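Long-range contacts in conserved hypothetical protein (Bacteroides thetaiotaomicron, PDB 2FB0), which is of unknown function but may be an oxidoreductase related to the antibiotic biosynthesis monooxygenases: residues Asn8-Val13 / Val52-Glu57; Glu27-Ser32 / Ile39-Phe44. All coordinates share one frame; numbering follows the deposited sequence. Where two conformers were deposited one is given.

Contact 1: Asn8-Val13 / Val52-Glu57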
loop_
_atom_site.group_PDB
_atom_site.type_symbol
_atom_site.label_atom_id
_atom_site.label_comp_id
_atom_site.label_asym_id
_atom_site.label_seq_id
_atom_site.Cartn_x
_atom_site.Cartn_y
_atom_site.Cartn_z
ATOM N N ASN A 8 5.717 -1.936 3.697
ATOM C CA ASN A 8 5.301 -1.554 2.361
ATOM C C ASN A 8 6.408 -1.984 1.396
ATOM O O ASN A 8 7.517 -1.443 1.434
ATOM C CB ASN A 8 5.102 -0.039 2.246
ATOM C CG ASN A 8 3.927 0.499 3.095
ATOM O OD1 ASN A 8 3.087 -0.261 3.616
ATOM N ND2 ASN A 8 3.876 1.811 3.235
ATOM N N VAL A 9 6.103 -2.950 0.537
ATOM C CA VAL A 9 7.102 -3.514 -0.370
ATOM C C VAL A 9 6.697 -3.154 -1.789
ATOM O O VAL A 9 5.702 -3.660 -2.306
ATOM C CB VAL A 9 7.230 -5.043 -0.193
ATOM C CG1 VAL A 9 8.315 -5.609 -1.130
ATOM C CG2 VAL A 9 7.565 -5.403 1.276
ATOM N N PHE A 10 7.442 -2.231 -2.388
ATOM C CA PHE A 10 7.133 -1.725 -3.722
ATOM C C PHE A 10 7.864 -2.557 -4.753
ATOM O O PHE A 10 9.026 -2.899 -4.563
ATOM C CB PHE A 10 7.497 -0.246 -3.831
ATOM C CG PHE A 10 6.804 0.608 -2.800
ATOM C CD1 PHE A 10 5.510 1.064 -3.017
ATOM C CD2 PHE A 10 7.438 0.924 -1.604
ATOM C CE1 PHE A 10 4.857 1.833 -2.059
ATOM C CE2 PHE A 10 6.791 1.702 -0.630
ATOM C CZ PHE A 10 5.491 2.154 -0.867
ATOM N N VAL A 11 7.151 -2.913 -5.815
ATOM C CA VAL A 11 7.677 -3.784 -6.861
ATOM C C VAL A 11 7.519 -3.094 -8.215
ATOM O O VAL A 11 6.416 -2.640 -8.574
ATOM C CB VAL A 11 6.974 -5.169 -6.891
ATOM C CG1 VAL A 11 7.625 -6.099 -7.931
ATOM C CG2 VAL A 11 6.983 -5.845 -5.505
ATOM N N ARG A 12 8.626 -2.989 -8.950
ATOM C CA ARG A 12 8.602 -2.481 -10.319
ATOM C C ARG A 12 8.821 -3.670 -11.260
ATOM O O ARG A 12 9.779 -4.430 -11.096
ATOM C CB ARG A 12 9.673 -1.393 -10.518
ATOM C CG ARG A 12 9.465 -0.497 -11.756
ATOM C CD ARG A 12 10.012 -1.140 -13.031
ATOM N NE ARG A 12 9.461 -0.545 -14.252
ATOM C CZ ARG A 12 9.670 -1.007 -15.485
ATOM N NH1 ARG A 12 10.436 -2.079 -15.692
ATOM N NH2 ARG A 12 9.105 -0.391 -16.518
ATOM N N VAL A 13 7.923 -3.830 -12.227
ATOM C CA VAL A 13 7.925 -4.984 -13.127
ATOM C C VAL A 13 7.510 -4.578 -14.551
ATOM O O VAL A 13 6.603 -3.748 -14.726
ATOM C CB VAL A 13 6.993 -6.118 -12.581
ATOM C CG1 VAL A 13 5.507 -5.666 -12.519
ATOM C CG2 VAL A 13 7.157 -7.407 -13.381
ATOM N N VAL A 52 3.967 -0.791 -11.631
ATOM C CA VAL A 52 4.153 -0.735 -10.183
ATOM C C VAL A 52 3.062 -1.519 -9.454
ATOM O O VAL A 52 1.874 -1.356 -9.733
ATOM C CB VAL A 52 4.212 0.725 -9.639
ATOM C CG1 VAL A 52 4.390 0.721 -8.108
ATOM C CG2 VAL A 52 5.346 1.522 -10.286
ATOM N N PHE A 53 3.469 -2.396 -8.543
ATOM C CA PHE A 53 2.532 -2.932 -7.552
ATOM C C PHE A 53 3.211 -2.936 -6.193
ATOM O O PHE A 53 4.386 -2.600 -6.099
ATOM C CB PHE A 53 1.908 -4.288 -7.969
ATOM C CG PHE A 53 2.837 -5.485 -7.870
ATOM C CD1 PHE A 53 3.630 -5.866 -8.959
ATOM C CD2 PHE A 53 2.872 -6.265 -6.705
ATOM C CE1 PHE A 53 4.459 -6.999 -8.879
ATOM C CE2 PHE A 53 3.691 -7.389 -6.609
ATOM C CZ PHE A 53 4.491 -7.767 -7.707
HETATM N N MSE A 54 2.461 -3.241 -5.136
HETATM C CA MSE A 54 3.024 -3.220 -3.801
HETATM C C MSE A 54 2.443 -4.312 -2.938
HETATM O O MSE A 54 1.341 -4.807 -3.194
HETATM C CB MSE A 54 2.880 -1.839 -3.134
HETATM C CG MSE A 54 1.447 -1.391 -2.847
HETATM SE SE MSE A 54 1.443 0.134 -1.612
HETATM C CE MSE A 54 2.234 -0.903 -0.117
ATOM N N ILE A 55 3.223 -4.719 -1.948
ATOM C CA ILE A 55 2.783 -5.685 -0.964
ATOM C C ILE A 55 2.712 -4.930 0.354
ATOM O O ILE A 55 3.677 -4.279 0.763
ATOM C CB ILE A 55 3.738 -6.900 -0.849
ATOM C CG1 ILE A 55 3.930 -7.578 -2.219
ATOM C CG2 ILE A 55 3.164 -7.926 0.125
ATOM C CD1 ILE A 55 5.008 -8.695 -2.223
ATOM N N CYS A 56 1.536 -4.963 0.972
ATOM C CA CYS A 56 1.318 -4.348 2.271
ATOM C C CYS A 56 1.182 -5.457 3.306
ATOM O O CYS A 56 0.409 -6.393 3.117
ATOM C CB CYS A 56 0.047 -3.497 2.247
ATOM S SG CYS A 56 -0.073 -2.402 3.677
ATOM N N GLU A 57 1.942 -5.365 4.393
ATOM C CA GLU A 57 1.961 -6.424 5.391
ATOM C C GLU A 57 1.879 -5.825 6.769
ATOM O O GLU A 57 2.391 -4.743 7.000
ATOM C CB GLU A 57 3.256 -7.241 5.295
ATOM C CG GLU A 57 3.628 -7.583 3.869
ATOM C CD GLU A 57 4.988 -8.223 3.728
ATOM O OE1 GLU A 57 5.480 -8.853 4.685
ATOM O OE2 GLU A 57 5.552 -8.100 2.625
#
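Val-9 pairs with Ile-55, and Val-11 with Phe-53, in an antiparallel ladder joining strands 5-12 and 52-59. These are the two inner strands of the four-stranded sheet of a ferredoxin-like, dimeric alpha+beta barrel domain. Each of these two pairs is closed by two backbone hydrogen bonds. The bond from Ile-55 N to Val-9 O is 2.7 Å long. Phe-10/Met-54 and Asn-8/Cys-56 are non-hydrogen-bonded pairs.

Met-54, a selenomethionine, runs alongside both Phe-10 and Asn-8. Its CB lies 3.5 Å from Val-9 O and also meets Phe-10 CD1. CG stands between the backbone N and the carbonyl carbon (chi1 65°), and the bend at chi3 (-64°) carries CE to Asn-8. SE comes 3.8 Å from Phe-10 CE1, an oblique Met-aromatic contact. The terminal CE touches Asn-8 CB at 3.8 Å. This face of the sheet meets the second subunit. There, Asn-8 ND2 donates to Asn-8 OD1 of the second subunit, and Met-54 packs on Phe-44 of the second subunit.

The other face carries Val-9, Val-11, Phe-53 and Ile-55. The Phe-53 ring leans toward strand 5-12 beneath helix 18-32, where it meets Ala-21, Ile-22 and Ala-25. Val-11 sits over one face of this ring. Its CB is 3.7 Å from the Phe-53 ring centroid and only 14° off the normal, a CH-pi contact. Val-13 comes in at the ring edge, with its CG1 4.0 Å from Phe-53 CE1.

Contact 2: Glu27-Ser32 / Ile39-Phe44. With ACT (acetate ion), chain B.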
loop_
_atom_site.group_PDB
_atom_site.type_symbol
_atom_site.label_atom_id
_atom_site.label_comp_id
_atom_site.label_asym_id
_atom_site.label_seq_id
_atom_site.Cartn_x
_atom_site.Cartn_y
_atom_site.Cartn_z
ATOM N N GLU A 27 0.211 -15.717 -4.429
ATOM C CA GLU A 27 0.496 -17.017 -3.826
ATOM C C GLU A 27 1.188 -16.853 -2.473
ATOM O O GLU A 27 0.845 -17.537 -1.513
ATOM C CB GLU A 27 1.325 -17.889 -4.782
ATOM C CG GLU A 27 0.722 -17.947 -6.177
ATOM C CD GLU A 27 1.366 -18.985 -7.071
ATOM O OE1 GLU A 27 2.490 -18.746 -7.558
ATOM O OE2 GLU A 27 0.733 -20.033 -7.310
ATOM N N LEU A 28 2.138 -15.923 -2.399
ATOM C CA LEU A 28 2.843 -15.616 -1.158
ATOM C C LEU A 28 1.864 -15.013 -0.115
ATOM O O LEU A 28 1.979 -15.271 1.082
ATOM C CB LEU A 28 4.034 -14.668 -1.416
ATOM C CG LEU A 28 4.898 -14.263 -0.209
ATOM C CD1 LEU A 28 5.439 -15.487 0.559
ATOM C CD2 LEU A 28 6.037 -13.321 -0.614
ATOM N N THR A 29 0.904 -14.229 -0.596
ATOM C CA THR A 29 -0.144 -13.648 0.258
ATOM C C THR A 29 -0.965 -14.759 0.946
ATOM O O THR A 29 -1.104 -14.760 2.158
ATOM C CB THR A 29 -1.063 -12.690 -0.553
ATOM O OG1 THR A 29 -0.299 -11.571 -1.032
ATOM C CG2 THR A 29 -2.250 -12.184 0.301
ATOM N N ALA A 30 -1.467 -15.716 0.167
ATOM C CA ALA A 30 -2.214 -16.850 0.734
ATOM C C ALA A 30 -1.386 -17.648 1.744
ATOM O O ALA A 30 -1.901 -18.043 2.787
ATOM C CB ALA A 30 -2.763 -17.766 -0.396
ATOM N N CYS A 31 -0.100 -17.869 1.449
ATOM C CA CYS A 31 0.786 -18.609 2.353
ATOM C C CYS A 31 1.053 -17.859 3.663
ATOM O O CYS A 31 0.981 -18.439 4.749
ATOM C CB CYS A 31 2.134 -18.901 1.682
ATOM S SG CYS A 31 2.075 -20.100 0.361
ATOM N N SER A 32 1.373 -16.571 3.549
ATOM C CA SER A 32 1.741 -15.764 4.709
ATOM C C SER A 32 0.564 -15.573 5.674
ATOM O O SER A 32 0.758 -15.597 6.888
ATOM C CB SER A 32 2.314 -14.412 4.266
ATOM O OG SER A 32 3.332 -14.597 3.289
ATOM N N ILE A 39 -0.594 -10.509 10.745
ATOM C CA ILE A 39 -1.842 -9.807 11.040
ATOM C C ILE A 39 -2.592 -9.447 9.751
ATOM O O ILE A 39 -3.822 -9.624 9.661
ATOM C CB ILE A 39 -1.575 -8.613 11.989
ATOM C CG1 ILE A 39 -1.242 -9.186 13.375
ATOM C CG2 ILE A 39 -2.775 -7.650 12.030
ATOM C CD1 ILE A 39 -0.721 -8.213 14.340
ATOM N N ALA A 40 -1.845 -9.003 8.740
ATOM C CA ALA A 40 -2.420 -8.653 7.443
ATOM C C ALA A 40 -1.373 -8.809 6.343
ATOM O O ALA A 40 -0.172 -8.670 6.585
ATOM C CB ALA A 40 -2.949 -7.215 7.457
ATOM N N TYR A 41 -1.839 -9.092 5.131
ATOM C CA TYR A 41 -0.945 -9.277 4.017
ATOM C C TYR A 41 -1.798 -9.247 2.770
ATOM O O TYR A 41 -2.763 -9.994 2.671
ATOM C CB TYR A 41 -0.229 -10.632 4.154
ATOM C CG TYR A 41 1.059 -10.773 3.368
ATOM C CD1 TYR A 41 2.277 -10.954 4.022
ATOM C CD2 TYR A 41 1.057 -10.733 1.969
ATOM C CE1 TYR A 41 3.480 -11.115 3.295
ATOM C CE2 TYR A 41 2.245 -10.886 1.236
ATOM C CZ TYR A 41 3.444 -11.073 1.902
ATOM O OH TYR A 41 4.607 -11.198 1.167
ATOM N N ASP A 42 -1.454 -8.381 1.822
ATOM C CA ASP A 42 -2.169 -8.353 0.549
ATOM C C ASP A 42 -1.298 -7.762 -0.550
ATOM O O ASP A 42 -0.360 -7.020 -0.278
ATOM C CB ASP A 42 -3.501 -7.575 0.666
ATOM C CG ASP A 42 -4.505 -7.938 -0.434
ATOM O OD1 ASP A 42 -4.262 -8.901 -1.203
ATOM O OD2 ASP A 42 -5.561 -7.264 -0.527
ATOM N N THR A 43 -1.643 -8.094 -1.785
ATOM C CA THR A 43 -0.994 -7.568 -2.978
ATOM C C THR A 43 -1.902 -6.518 -3.607
ATOM O O THR A 43 -3.093 -6.761 -3.755
ATOM C CB THR A 43 -0.732 -8.734 -3.961
ATOM O OG1 THR A 43 0.049 -9.728 -3.282
ATOM C CG2 THR A 43 -0.012 -8.251 -5.222
ATOM N N PHE A 44 -1.337 -5.357 -3.951
ATOM C CA PHE A 44 -2.074 -4.231 -4.513
ATOM C C PHE A 44 -1.380 -3.736 -5.778
ATOM O O PHE A 44 -0.179 -3.454 -5.754
ATOM C CB PHE A 44 -2.094 -3.041 -3.538
ATOM C CG PHE A 44 -2.802 -3.302 -2.247
ATOM C CD1 PHE A 44 -4.140 -2.921 -2.080
ATOM C CD2 PHE A 44 -2.134 -3.895 -1.179
ATOM C CE1 PHE A 44 -4.802 -3.156 -0.870
ATOM C CE2 PHE A 44 -2.797 -4.127 0.037
ATOM C CZ PHE A 44 -4.138 -3.749 0.182
HETATM C C ACT B . 7.686 -10.246 2.799
HETATM O O ACT B . 6.935 -11.249 2.713
HETATM O OXT ACT B . 8.212 -10.008 3.919
HETATM C CH3 ACT B . 7.970 -9.378 1.623
#
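This is a helix-on-sheet contact. The last turns of helix 18-32 lie on strand 38-46, the outermost strand on its side of the ferredoxin-like sheet within this chain, and run almost antiparallel to it (172° between the short axes, 7.6 Å apart). Tyr-41 and Thr-29 carry most of the contact. With Tyr-41 CG anti to the backbone N (chi1 -160°), the ring lies flat between the helix and strand 52-59, where it touches Ile-55 and Glu-57.

Ser-32 covers one ring face. Its CB makes a CH-pi contact 3.9 Å from the Tyr-41 ring centroid. Ser-32 OG turns back to donate to Leu-28 O at 2.7 Å, from above the carbonyl plane. Ser-32 N reaches the same oxygen from the opposite face, so two bonds hold it.

Thr-29 lies at the ring edge, with OG1 3.4 Å from Tyr-41 CD2. Thr-29 CG2 rests on the strand backbone, 3.3 Å from Tyr-41 O. Thr-43 OG1 donates to Thr-29 OG1 at 2.9 Å, linking helix and strand. Thr-29 OG1 also bonds to Ala-25 O, one turn back.

Asp-42 takes little part; its OD2 forms a salt bridge with Arg-49 and a hydrogen bond with Ser-46, and OD1 hydrogen-bonds Thr-48, all of the second subunit. At its far end Tyr-41 meets a bound acetate, probably from the crystallisation liquor and also held by His-68. Tyr-41 OH donates to acetate O, in the plane of the ring, at 2.8 Å.

In the fold
The centres of the two contacts are 12 Å apart. Segments 27-32 and 39-44 of contact 2 both fall between the segments of contact 1 in the chain. Strand 5-12, helix 18-32 and strand 38-46 follow one another, and strand 52-59 then takes its place between strands 5-12 and 38-46. Contact 1 therefore zips the middle of the sheet, while contact 2 seats the helix on a strand outermost within this chain. They meet where strands 52-59 and 38-46 are neighbours: Met-54 N lies 2.7 Å from Phe-44 O, a probable hydrogen bond. Both contacts touch the second subunit. Phe-44 pairs with a strand there, so the sheet continues across the dimer.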